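Long-range contacts in glyoxalase family protein (Bacillus cereus, PDB 1ZSW), which binds a zinc ion and, as a member of the glyoxalase/dioxygenase (VOC) superfamily, may be a metal-dependent enzyme, though its reaction is not known: residues 43-48 with 71-76; 53-58 with 309-314. All blocks are in the same frame, centred on the assembly; numbering follows the deposited sequence. Where two conformers were deposited one is given.

Contact 1: residues 43-48 with 71-76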
loop_
_atom_site.group_PDB
_atom_site.type_symbol
_atom_site.label_atom_id
_atom_site.label_comp_id
_atom_site.label_asym_id
_atom_site.label_seq_id
_atom_site.Cartn_x
_atom_site.Cartn_y
_atom_site.Cartn_z
ATOM N N GLU A 43 -12.615 12.041 9.831
ATOM C CA GLU A 43 -11.714 11.490 10.851
ATOM C C GLU A 43 -10.484 10.850 10.194
ATOM O O GLU A 43 -9.373 10.914 10.724
ATOM C CB GLU A 43 -12.465 10.485 11.729
ATOM C CG GLU A 43 -13.576 11.142 12.557
ATOM C CD GLU A 43 -14.576 10.152 13.122
ATOM O OE1 GLU A 43 -14.570 8.970 12.712
ATOM O OE2 GLU A 43 -15.395 10.567 13.978
ATOM N N ASN A 44 -10.701 10.263 9.018
ATOM C CA ASN A 44 -9.617 9.635 8.269
ATOM C C ASN A 44 -8.614 10.676 7.798
ATOM O O ASN A 44 -7.415 10.541 8.003
ATOM C CB ASN A 44 -10.208 8.829 7.094
ATOM C CG ASN A 44 -9.134 8.125 6.290
ATOM O OD1 ASN A 44 -8.585 7.102 6.716
ATOM N ND2 ASN A 44 -8.835 8.664 5.129
ATOM N N ASN A 45 -9.136 11.770 7.235
ATOM C CA ASN A 45 -8.316 12.895 6.825
ATOM C C ASN A 45 -7.531 13.488 7.997
ATOM O O ASN A 45 -6.351 13.742 7.863
ATOM C CB ASN A 45 -9.207 13.956 6.157
ATOM C CG ASN A 45 -8.435 15.205 5.707
ATOM O OD1 ASN A 45 -8.625 16.291 6.275
ATOM N ND2 ASN A 45 -7.581 15.061 4.699
ATOM N N HIS A 46 -8.183 13.650 9.147
ATOM C CA HIS A 46 -7.481 14.208 10.271
ATOM C C HIS A 46 -6.311 13.293 10.654
ATOM O O HIS A 46 -5.189 13.749 10.847
ATOM C CB HIS A 46 -8.399 14.449 11.467
ATOM C CG HIS A 46 -7.657 14.982 12.651
ATOM N ND1 HIS A 46 -7.207 16.285 12.716
ATOM C CD2 HIS A 46 -7.229 14.372 13.785
ATOM C CE1 HIS A 46 -6.548 16.459 13.851
ATOM N NE2 HIS A 46 -6.553 15.318 14.518
ATOM N N PHE A 47 -6.543 11.988 10.703
ATOM C CA PHE A 47 -5.478 11.106 11.138
ATOM C C PHE A 47 -4.301 11.033 10.188
ATOM O O PHE A 47 -3.132 11.173 10.615
ATOM C CB PHE A 47 -6.033 9.689 11.364
ATOM C CG PHE A 47 -5.063 8.786 12.048
ATOM C CD1 PHE A 47 -4.875 8.855 13.425
ATOM C CD2 PHE A 47 -4.316 7.883 11.319
ATOM C CE1 PHE A 47 -3.967 8.008 14.055
ATOM C CE2 PHE A 47 -3.405 7.021 11.932
ATOM C CZ PHE A 47 -3.237 7.076 13.315
ATOM N N TYR A 48 -4.582 10.826 8.888
ATOM C CA TYR A 48 -3.469 10.568 7.947
ATOM C C TYR A 48 -2.724 11.834 7.542
ATOM O O TYR A 48 -1.525 11.809 7.303
ATOM C CB TYR A 48 -3.936 9.698 6.728
ATOM C CG TYR A 48 -4.208 8.323 7.268
ATOM C CD1 TYR A 48 -5.475 7.992 7.746
ATOM C CD2 TYR A 48 -3.158 7.437 7.458
ATOM C CE1 TYR A 48 -5.724 6.729 8.380
ATOM C CE2 TYR A 48 -3.384 6.189 8.067
ATOM C CZ TYR A 48 -4.657 5.865 8.528
ATOM O OH TYR A 48 -4.842 4.630 9.161
ATOM N N LEU A 71 -9.790 8.665 -1.105
ATOM C CA LEU A 71 -8.784 9.626 -0.690
ATOM C C LEU A 71 -7.383 9.003 -0.680
ATOM O O LEU A 71 -7.208 7.865 -0.194
ATOM C CB LEU A 71 -9.111 10.133 0.733
ATOM C CG LEU A 71 -10.556 10.538 1.046
ATOM C CD1 LEU A 71 -10.561 11.044 2.453
ATOM C CD2 LEU A 71 -11.036 11.641 0.092
ATOM N N PHE A 72 -6.398 9.651 -1.322
ATOM C CA PHE A 72 -5.020 9.137 -1.294
ATOM C C PHE A 72 -4.198 10.084 -0.448
ATOM O O PHE A 72 -4.394 11.325 -0.467
ATOM C CB PHE A 72 -4.326 9.110 -2.684
ATOM C CG PHE A 72 -4.841 8.074 -3.659
ATOM C CD1 PHE A 72 -6.042 8.272 -4.332
ATOM C CD2 PHE A 72 -4.075 6.942 -3.965
ATOM C CE1 PHE A 72 -6.497 7.345 -5.272
ATOM C CE2 PHE A 72 -4.522 5.995 -4.908
ATOM C CZ PHE A 72 -5.740 6.202 -5.559
ATOM N N TYR A 73 -3.294 9.475 0.325
ATOM C CA TYR A 73 -2.236 10.167 1.086
ATOM C C TYR A 73 -0.878 9.614 0.677
ATOM O O TYR A 73 -0.740 8.432 0.340
ATOM C CB TYR A 73 -2.460 9.906 2.583
ATOM C CG TYR A 73 -3.863 10.263 3.055
ATOM C CD1 TYR A 73 -4.886 9.299 3.071
ATOM C CD2 TYR A 73 -4.193 11.595 3.430
ATOM C CE1 TYR A 73 -6.173 9.598 3.491
ATOM C CE2 TYR A 73 -5.507 11.913 3.838
ATOM C CZ TYR A 73 -6.479 10.902 3.865
ATOM O OH TYR A 73 -7.762 11.133 4.272
ATOM N N GLY A 74 0.150 10.439 0.752
ATOM C CA GLY A 74 1.488 9.985 0.437
ATOM C C GLY A 74 2.483 11.091 0.614
ATOM O O GLY A 74 2.305 11.955 1.448
ATOM N N ASP A 75 3.522 11.032 -0.195
ATOM C CA ASP A 75 4.606 12.004 -0.130
ATOM C C ASP A 75 4.230 13.237 -0.956
ATOM O O ASP A 75 3.083 13.401 -1.329
ATOM C CB ASP A 75 5.961 11.383 -0.550
ATOM C CG ASP A 75 6.100 11.144 -2.046
ATOM O OD1 ASP A 75 5.098 11.271 -2.753
ATOM O OD2 ASP A 75 7.224 10.797 -2.508
ATOM N N LYS A 76 5.220 14.078 -1.238
ATOM C CA LYS A 76 4.949 15.353 -1.951
ATOM C C LYS A 76 4.094 15.170 -3.209
ATOM O O LYS A 76 3.178 15.961 -3.460
ATOM C CB LYS A 76 6.264 16.036 -2.314
ATOM C CG LYS A 76 6.101 17.429 -2.956
ATOM C CD LYS A 76 7.483 17.953 -3.334
ATOM C CE LYS A 76 7.395 19.283 -4.062
ATOM N NZ LYS A 76 6.977 20.335 -3.101
#
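Helix 41-51 meets strand 69-74 chiefly through Tyr48 and Asn44 against Tyr73. The short segments run nearly parallel, with 6° between their directions and axes about 10.1 Å apart. The CA atoms come nearest at Tyr48 and Tyr73, 7.0 Å.

The Tyr73 ring lies between the strand and the helix. Its CG lies beside its own backbone N, and the ring extends toward the helix. Tyr48 CB sits over the centre of one ring face, 3.6 Å from the centroid, in a CH-pi contact only 7° off the ring normal. The two tyrosine rings meet obliquely, with planes 37° apart. Tyr48 leads its own ring away from the strand, and its OH is hydrogen-bonded to Asp145.

The hydroxyl end of Tyr73 reaches the helix backbone. Its OH lies 3.2 Å from Asn45 CA. Asn44 turns its amide toward the strand, with CG anti to N. Asn44 ND2 comes to the ring edge, 2.8 Å from Tyr73 OH. The same ND2 also meets Leu71 CD1 at 4.0 Å. Phe86 of strand 83-88 touches Asn44, Tyr48 and Tyr73.

All the touching residues are buried. This is the packing of a helix on the face of a mixed sheet, as in the beta-alpha-beta-beta-beta modules of the glyoxalase/bleomycin resistance superfamily.

Contact 2: residues 53-58 with 309-314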
loop_
_atom_site.group_PDB
_atom_site.type_symbol
_atom_site.label_atom_id
_atom_site.label_comp_id
_atom_site.label_asym_id
_atom_site.label_seq_id
_atom_site.Cartn_x
_atom_site.Cartn_y
_atom_site.Cartn_z
ATOM N N GLY A 53 0.992 13.353 9.236
ATOM C CA GLY A 53 1.748 14.340 8.484
ATOM C C GLY A 53 1.877 14.098 6.991
ATOM O O GLY A 53 2.730 14.710 6.358
ATOM N N LEU A 54 1.116 13.130 6.450
ATOM C CA LEU A 54 1.214 12.780 5.032
ATOM C C LEU A 54 0.470 13.853 4.242
ATOM O O LEU A 54 -0.406 14.535 4.799
ATOM C CB LEU A 54 0.563 11.423 4.729
ATOM C CG LEU A 54 1.179 10.269 5.525
ATOM C CD1 LEU A 54 0.339 9.039 5.207
ATOM C CD2 LEU A 54 2.584 9.995 5.123
ATOM N N ARG A 55 0.832 13.980 2.962
ATOM C CA ARG A 55 0.065 14.886 2.085
ATOM C C ARG A 55 -1.180 14.208 1.556
ATOM O O ARG A 55 -1.097 13.059 1.137
ATOM C CB ARG A 55 0.902 15.282 0.880
ATOM C CG ARG A 55 0.186 16.385 0.011
ATOM C CD ARG A 55 1.119 16.849 -1.088
ATOM N NE ARG A 55 0.522 18.081 -1.639
ATOM C CZ ARG A 55 1.016 18.792 -2.642
ATOM N NH1 ARG A 55 2.134 18.435 -3.246
ATOM N NH2 ARG A 55 0.376 19.897 -3.006
ATOM N N ARG A 56 -2.320 14.908 1.549
ATOM C CA ARG A 56 -3.473 14.368 0.827
ATOM C C ARG A 56 -3.233 14.681 -0.622
ATOM O O ARG A 56 -3.344 15.842 -1.028
ATOM C CB ARG A 56 -4.803 14.932 1.301
ATOM C CG ARG A 56 -5.954 14.333 0.449
ATOM C CD ARG A 56 -7.281 14.756 0.978
ATOM N NE ARG A 56 -7.610 16.093 0.462
ATOM C CZ ARG A 56 -7.961 17.133 1.212
ATOM N NH1 ARG A 56 -8.041 17.040 2.538
ATOM N NH2 ARG A 56 -8.260 18.285 0.626
ATOM N N VAL A 57 -2.844 13.668 -1.384
ATOM C CA VAL A 57 -2.375 13.889 -2.760
ATOM C C VAL A 57 -3.515 13.832 -3.759
ATOM O O VAL A 57 -3.357 14.291 -4.883
ATOM C CB VAL A 57 -1.204 12.953 -3.170
ATOM C CG1 VAL A 57 0.028 13.267 -2.321
ATOM C CG2 VAL A 57 -1.562 11.457 -2.981
ATOM N N LYS A 58 -4.642 13.236 -3.375
ATOM C CA LYS A 58 -5.794 13.172 -4.273
ATOM C C LYS A 58 -7.075 12.959 -3.511
ATOM O O LYS A 58 -7.175 12.092 -2.623
ATOM C CB LYS A 58 -5.631 12.084 -5.352
ATOM C CG LYS A 58 -6.396 12.406 -6.664
ATOM C CD LYS A 58 -5.356 12.776 -7.751
ATOM C CE LYS A 58 -5.872 13.739 -8.801
ATOM N NZ LYS A 58 -4.736 14.560 -9.346
ATOM N N GLU A 309 1.845 21.780 -7.024
ATOM C CA GLU A 309 1.492 22.805 -6.040
ATOM C C GLU A 309 0.109 22.649 -5.419
ATOM O O GLU A 309 -0.077 22.961 -4.246
ATOM C CB GLU A 309 1.668 24.224 -6.604
ATOM C CG GLU A 309 2.955 24.896 -6.145
ATOM C CD GLU A 309 2.937 25.278 -4.664
ATOM O OE1 GLU A 309 3.992 25.149 -4.003
ATOM O OE2 GLU A 309 1.872 25.705 -4.155
ATOM N N HIS A 310 -0.844 22.141 -6.190
ATOM C CA HIS A 310 -2.241 22.121 -5.761
ATOM C C HIS A 310 -2.868 20.716 -5.646
ATOM O O HIS A 310 -4.082 20.587 -5.494
ATOM C CB HIS A 310 -3.067 23.042 -6.670
ATOM C CG HIS A 310 -2.701 24.487 -6.533
ATOM N ND1 HIS A 310 -2.999 25.220 -5.404
ATOM C CD2 HIS A 310 -2.030 25.325 -7.359
ATOM C CE1 HIS A 310 -2.539 26.452 -5.543
ATOM N NE2 HIS A 310 -1.947 26.540 -6.722
ATOM N N LEU A 311 -2.035 19.673 -5.700
ATOM C CA LEU A 311 -2.507 18.289 -5.523
ATOM C C LEU A 311 -3.386 18.174 -4.305
ATOM O O LEU A 311 -3.031 18.678 -3.235
ATOM C CB LEU A 311 -1.344 17.324 -5.309
ATOM C CG LEU A 311 -0.474 16.907 -6.492
ATOM C CD1 LEU A 311 0.611 15.972 -5.991
ATOM C CD2 LEU A 311 -1.276 16.239 -7.608
ATOM N N GLY A 312 -4.513 17.481 -4.466
ATOM C CA GLY A 312 -5.364 17.091 -3.348
ATOM C C GLY A 312 -6.311 18.131 -2.786
ATOM O O GLY A 312 -7.092 17.834 -1.902
ATOM N N GLU A 313 -6.254 19.351 -3.313
ATOM C CA GLU A 313 -7.009 20.463 -2.758
ATOM C C GLU A 313 -8.478 20.514 -3.168
ATOM O O GLU A 313 -9.326 20.958 -2.385
ATOM C CB GLU A 313 -6.321 21.779 -3.118
ATOM C CG GLU A 313 -4.939 21.918 -2.500
ATOM C CD GLU A 313 -4.308 23.261 -2.779
ATOM O OE1 GLU A 313 -4.987 24.130 -3.382
ATOM O OE2 GLU A 313 -3.131 23.436 -2.398
ATOM N N LYS A 314 -8.780 20.078 -4.386
ATOM C CA LYS A 314 -10.170 20.015 -4.812
ATOM C C LYS A 314 -10.538 18.626 -5.290
ATOM O O LYS A 314 -9.690 17.730 -5.321
ATOM C CB LYS A 314 -10.495 21.083 -5.864
ATOM C CG LYS A 314 -9.648 21.055 -7.117
ATOM C CD LYS A 314 -9.675 22.434 -7.792
ATOM C CE LYS A 314 -9.495 22.345 -9.315
ATOM N NZ LYS A 314 -8.230 21.645 -9.742
HETATM O O HOH W 1 -2.007 19.129 -0.525
HETATM O O HOH W 2 -1.460 21.562 -1.236
HETATM O O HOH W 3 -4.803 17.389 -7.723
#
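Arg56 grips the backbone of Gly312 side-on. Its NE and NH2 both donate to Gly312 O, at 3.0 Å and 2.8 Å. The bonds are bent, and the carbonyl oxygen lies some 16° out of the guanidinium plane. A bend at chi3 (83°) turns the guanidinium toward the loop.

Arg55 stays extended and lies across Leu311. Leu311 CB sits over the centre of the guanidinium, 3.9 Å from Arg55 CZ. At the edge, Arg55 NH2 makes a weak bond to Glu309 O at 3.3 Å. One water joins Arg55 NE to Leu311 O, and another joins Arg55 NH2 to Glu313 OE2.

The contact packs the loop after strand 292-300 against strand 55-62, an outermost strand of the mixed sheet. Gly312 CA lies 3.3 Å from Arg56 O in a CA-H...O contact. Its positive phi belongs to a type II beta turn from His310 to Glu313. Val57 and Lys58 form a classic beta bulge opposite Phe72.

Further out, Lys76 O and Val308 O accept from Arg55 NH1 and NH2. His310 ND1 donates to Glu313 OE1 at 3.0 Å across the turn. Lys58 NZ forms a salt bridge with Asp305 and shares a water with Gly312 N.

How the contacts relate
The two contacts meet on neighbouring strands of one mixed sheet, with centres about 8 Å apart. Contact 1 is wholly buried and joins a helix to strand 69-74 through aromatic and amide side chains. Contact 2 is partly buried. It ties strand 55-62, at one edge of the sheet, to a loop late in the chain, and relies on arginine bonds to backbone carbonyls and on bridging water. The strands link the two directly: Phe72 N lies 2.9 Å from Lys58 O. Helix 41-51 leads straight into strand 55-62, and the next strand is 69-74, so three of the four segments come from one run of chain, and 309-314 comes from far later.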